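Local coordinates for protein esterase (uncultured bacterium pCosCE1, PDB 7ATL) that hydrolyses carboxylic esters as a family VIII carboxylesterase with a beta-lactamase-like fold and also shows promiscuous acyltransferase activity, at residues A[64-69]-A[272-277]; A[280-285]-A[354-359]. One frame throughout, in Å; residues are numbered along the deposited sequence.

Contact 1 of 2, residues A[64-69]-A[272-277]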
# COMPACT_ATOMS: atom_id res chain seq x y z
N SER A 64 -5.38 0.73 -3.14
CA SER A 64 -4.58 2.00 -3.02
C SER A 64 -3.13 1.64 -2.64
O SER A 64 -2.53 0.85 -3.39
CB SER A 64 -5.23 3.03 -2.09
OG SER A 64 -5.61 2.47 -0.83
N SER A 65 -2.58 2.11 -1.52
CA SER A 65 -1.14 1.93 -1.20
C SER A 65 -0.79 0.48 -0.85
O SER A 65 0.40 0.18 -0.75
CB SER A 65 -0.69 2.84 -0.13
OG SER A 65 -0.66 4.17 -0.60
N VAL A 66 -1.76 -0.43 -0.74
CA VAL A 66 -1.41 -1.87 -0.62
C VAL A 66 -0.78 -2.33 -1.94
O VAL A 66 -0.16 -3.39 -1.94
CB VAL A 66 -2.59 -2.74 -0.16
CG1 VAL A 66 -2.21 -4.21 -0.09
CG2 VAL A 66 -3.09 -2.25 1.18
N SER A 67 -0.85 -1.51 -2.98
CA SER A 67 -0.12 -1.70 -4.27
C SER A 67 1.41 -1.66 -4.06
O SER A 67 2.15 -2.35 -4.79
CB SER A 67 -0.54 -0.65 -5.32
OG SER A 67 -1.96 -0.57 -5.50
N LYS A 68 1.90 -0.87 -3.10
CA LYS A 68 3.35 -0.59 -2.92
C LYS A 68 4.15 -1.85 -2.58
O LYS A 68 5.19 -2.11 -3.20
CB LYS A 68 3.50 0.52 -1.88
CG LYS A 68 3.01 1.85 -2.40
CD LYS A 68 3.15 2.98 -1.45
CE LYS A 68 3.01 4.31 -2.17
NZ LYS A 68 1.59 4.69 -2.39
N PRO A 69 3.79 -2.64 -1.54
CA PRO A 69 4.58 -3.83 -1.20
C PRO A 69 4.61 -4.85 -2.34
O PRO A 69 5.64 -5.46 -2.53
CB PRO A 69 3.94 -4.37 0.08
CG PRO A 69 2.60 -3.71 0.14
CD PRO A 69 2.73 -2.38 -0.57
N ASP A 272 -6.58 -12.84 0.54
CA ASP A 272 -5.71 -14.06 0.52
C ASP A 272 -4.47 -13.82 -0.33
O ASP A 272 -3.42 -14.40 0.01
CB ASP A 272 -6.44 -15.31 0.04
CG ASP A 272 -7.31 -15.86 1.14
OD1 ASP A 272 -6.75 -16.49 2.02
OD2 ASP A 272 -8.52 -15.54 1.18
N ASP A 273 -4.59 -13.05 -1.42
CA ASP A 273 -3.42 -12.71 -2.27
C ASP A 273 -2.51 -11.82 -1.42
O ASP A 273 -1.33 -12.07 -1.38
CB ASP A 273 -3.82 -12.13 -3.64
CG ASP A 273 -4.30 -13.13 -4.70
OD1 ASP A 273 -4.09 -14.35 -4.55
OD2 ASP A 273 -4.88 -12.66 -5.69
N VAL A 274 -3.06 -10.88 -0.65
CA VAL A 274 -2.24 -9.97 0.19
C VAL A 274 -1.53 -10.79 1.28
O VAL A 274 -0.38 -10.45 1.62
CB VAL A 274 -3.10 -8.84 0.78
CG1 VAL A 274 -2.35 -7.96 1.78
CG2 VAL A 274 -3.72 -8.00 -0.32
N LEU A 275 -2.18 -11.81 1.82
CA LEU A 275 -1.60 -12.63 2.91
C LEU A 275 -0.41 -13.42 2.36
O LEU A 275 0.58 -13.55 3.09
CB LEU A 275 -2.65 -13.57 3.50
CG LEU A 275 -2.13 -14.46 4.62
CD1 LEU A 275 -1.46 -13.64 5.71
CD2 LEU A 275 -3.25 -15.28 5.22
N GLN A 276 -0.52 -13.93 1.12
CA GLN A 276 0.58 -14.61 0.39
C GLN A 276 1.75 -13.63 0.33
O GLN A 276 2.88 -14.02 0.66
CB GLN A 276 0.20 -14.99 -1.04
CG GLN A 276 -0.56 -16.30 -1.18
CD GLN A 276 0.18 -17.39 -0.43
OE1 GLN A 276 1.35 -17.70 -0.72
NE2 GLN A 276 -0.47 -17.91 0.59
N LEU A 277 1.47 -12.39 -0.08
CA LEU A 277 2.50 -11.33 -0.20
C LEU A 277 3.18 -11.09 1.16
O LEU A 277 4.42 -11.02 1.22
CB LEU A 277 1.83 -10.06 -0.72
CG LEU A 277 2.66 -8.79 -0.54
CD1 LEU A 277 3.94 -8.89 -1.36
CD2 LEU A 277 1.85 -7.55 -0.92
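Leu277 reaches Pro69 at one end of this contact, while Val66 meets Val274 at the other; both pairs are purely apolar, and no hydrogen bond joins 64-69 to 272-277. From CB of Leu277, which carries the side chain off its helix toward the other segment, CG follows anti to the backbone N (chi1 164°) and brings both methyls forward. CD2 makes the closer approach, 3.9 Å from Pro69 CB and 4.1 Å from Pro69 CG, so it rests obliquely against the CB-CG side of the pyrrolidine ring. CD1 is directed to the backbone instead, 4.0 Å from Pro69 O. The two side chains cross at about a right angle, and so do the valines, where Val66 CG1 lies 4.1 Å from Val274 CG2 and nearly as near Val274 CG1.

On the far side of 64-69, Ser65 and Lys68 fit an SxxK pattern at a helix start, consistent with the nucleophile and lysine of serine beta-lactamase relatives. Ser64 O accepts from both Ser67 N and Ser67 OG, the latter at 2.6 Å, which ties down this turn. The contact therefore packs helix 271-283 behind the probable catalytic turn leading into helix 67-80. Tyr70 and Leu73 of helix 67-80 extend the packing around Leu277, while Trp347 of strand 345-350 touches Val66 and Pro69.

Contact 2 of 2, residues A[280-285]-A[354-359]; sequences TLRTGK and AISVVA
Arg282 lays its guanidinium group against the backbone of Ala354, with Ser356 at the group's edge. The side chain leaves the helix with CG anti to the backbone N and then bends through the CG-CD bond (chi3 73°), which turns the flat end along the start of segment 354-359. Over one face of the guanidinium stands Ala354 O, 3.7 Å above the plane and over its centre; the opposite face is covered by CG2 of the adjoining Thr283, 3.2 Å above the plane. The planar group is thus sandwiched between a peptide oxygen and a methyl. Ala354 CB lies 3.5 Å from Arg282 NH1, a van der Waals contact. Near the plane, Ser356 OG is 3.9 Å from Arg282 NE, and no hydrogen bond crosses between the segments. Their polar ends are linked through Glu279 instead: its OE2 takes a salt bridge from Arg282 NE and a hydrogen bond with Ser356 OG, and this shared carboxylate probably helps to fix the guanidinium's rotation.

One residue further on, Thr283 OG1 donates to Gly284 O at 2.6 Å, in the carbonyl plane on a lone pair, where the chain leaves the helix at Gly284 with positive phi. Ala354 and Ile355 both face Asp350, forming a G1 beta bulge in the turn between two antiparallel strands. The contact accordingly joins the C-terminal end of helix 271-283 to the beginning of strand 355-361, which lies between strands 27-34 and 345-350; Tyr349 of the latter also touches Arg282, and helix 372-381 packs on Ile355.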
# COMPACT_ATOMS: atom_id res chain seq x y z
N THR A 280 5.37 -14.03 2.42
CA THR A 280 6.59 -13.98 1.56
C THR A 280 7.59 -12.93 2.08
O THR A 280 8.79 -13.23 2.17
CB THR A 280 6.19 -13.70 0.11
OG1 THR A 280 5.26 -14.71 -0.28
CG2 THR A 280 7.39 -13.70 -0.82
N LEU A 281 7.10 -11.74 2.41
CA LEU A 281 7.94 -10.65 2.96
C LEU A 281 8.46 -11.06 4.34
O LEU A 281 9.56 -10.64 4.67
CB LEU A 281 7.10 -9.36 3.04
CG LEU A 281 6.68 -8.76 1.69
CD1 LEU A 281 6.21 -7.33 1.88
CD2 LEU A 281 7.80 -8.79 0.65
N ARG A 282 7.70 -11.83 5.11
CA ARG A 282 8.10 -12.16 6.51
C ARG A 282 9.29 -13.14 6.54
O ARG A 282 10.12 -12.99 7.45
CB ARG A 282 6.91 -12.75 7.28
CG ARG A 282 7.26 -13.14 8.71
CD ARG A 282 6.06 -13.60 9.51
NE ARG A 282 5.63 -14.93 9.09
CZ ARG A 282 6.19 -16.08 9.44
NH1 ARG A 282 7.24 -16.11 10.25
NH2 ARG A 282 5.68 -17.20 8.95
N THR A 283 9.37 -14.13 5.63
CA THR A 283 10.30 -15.29 5.73
C THR A 283 11.10 -15.53 4.44
O THR A 283 12.09 -16.27 4.50
CB THR A 283 9.54 -16.59 6.06
OG1 THR A 283 8.78 -16.91 4.89
CG2 THR A 283 8.63 -16.49 7.26
N GLY A 284 10.69 -14.97 3.30
CA GLY A 284 11.09 -15.45 1.97
C GLY A 284 10.32 -16.70 1.58
O GLY A 284 9.50 -17.14 2.40
N LYS A 285 10.53 -17.20 0.36
CA LYS A 285 10.12 -18.57 -0.07
C LYS A 285 11.19 -19.12 -1.01
O LYS A 285 11.76 -18.33 -1.77
CB LYS A 285 8.78 -18.62 -0.82
CG LYS A 285 7.65 -17.80 -0.23
CD LYS A 285 6.29 -18.49 -0.08
CE LYS A 285 5.78 -18.40 1.35
NZ LYS A 285 4.47 -17.72 1.42
N ALA A 354 6.03 -14.55 14.57
CA ALA A 354 5.77 -15.27 13.30
C ALA A 354 4.33 -15.08 12.80
O ALA A 354 3.78 -16.05 12.21
CB ALA A 354 6.10 -16.73 13.48
N ILE A 355 3.73 -13.91 12.99
CA ILE A 355 2.30 -13.69 12.60
C ILE A 355 2.20 -12.66 11.47
O ILE A 355 3.02 -11.74 11.41
CB ILE A 355 1.41 -13.31 13.81
CG1 ILE A 355 1.77 -11.95 14.38
CG2 ILE A 355 1.39 -14.38 14.90
CD1 ILE A 355 0.56 -11.18 14.77
N SER A 356 1.24 -12.85 10.57
CA SER A 356 0.84 -11.89 9.52
C SER A 356 -0.66 -11.58 9.72
O SER A 356 -1.46 -12.48 10.08
CB SER A 356 1.13 -12.41 8.13
OG SER A 356 2.49 -12.82 7.98
N VAL A 357 -1.01 -10.31 9.55
CA VAL A 357 -2.40 -9.80 9.69
C VAL A 357 -2.73 -9.01 8.43
O VAL A 357 -1.94 -8.19 8.03
CB VAL A 357 -2.53 -8.93 10.95
CG1 VAL A 357 -3.86 -8.21 11.05
CG2 VAL A 357 -2.27 -9.78 12.19
N VAL A 358 -3.86 -9.31 7.81
CA VAL A 358 -4.42 -8.53 6.67
C VAL A 358 -5.83 -8.08 7.07
O VAL A 358 -6.66 -8.94 7.44
CB VAL A 358 -4.44 -9.36 5.38
CG1 VAL A 358 -5.27 -8.67 4.31
CG2 VAL A 358 -3.03 -9.63 4.87
N ALA A 359 -6.10 -6.79 7.01
CA ALA A 359 -7.39 -6.19 7.40
C ALA A 359 -7.86 -5.26 6.29
O ALA A 359 -7.53 -4.06 6.34
CB ALA A 359 -7.20 -5.47 8.70

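How the contacts relate
The two contacts lie with centres about 11 Å apart and share helix 271-283, contact 1 using its earlier turns and contact 2 its C-terminal end. Along the chain they come in series, contact 1 closing before contact 2 opens. They also meet directly: Val274 CG1 is 3.6 Å from Val358 CG2, and Leu275 CD1 is 3.8 Å from Ser356 CB. Helix 271-283 therefore packs on strand 355-361 of the seven-stranded antiparallel sheet, while Val274, which touches the strand, also turns to the residues leading into helix 67-80. This relation joins the sheet to the turn carrying the probable SxxK motif, as in the beta-lactamase fold.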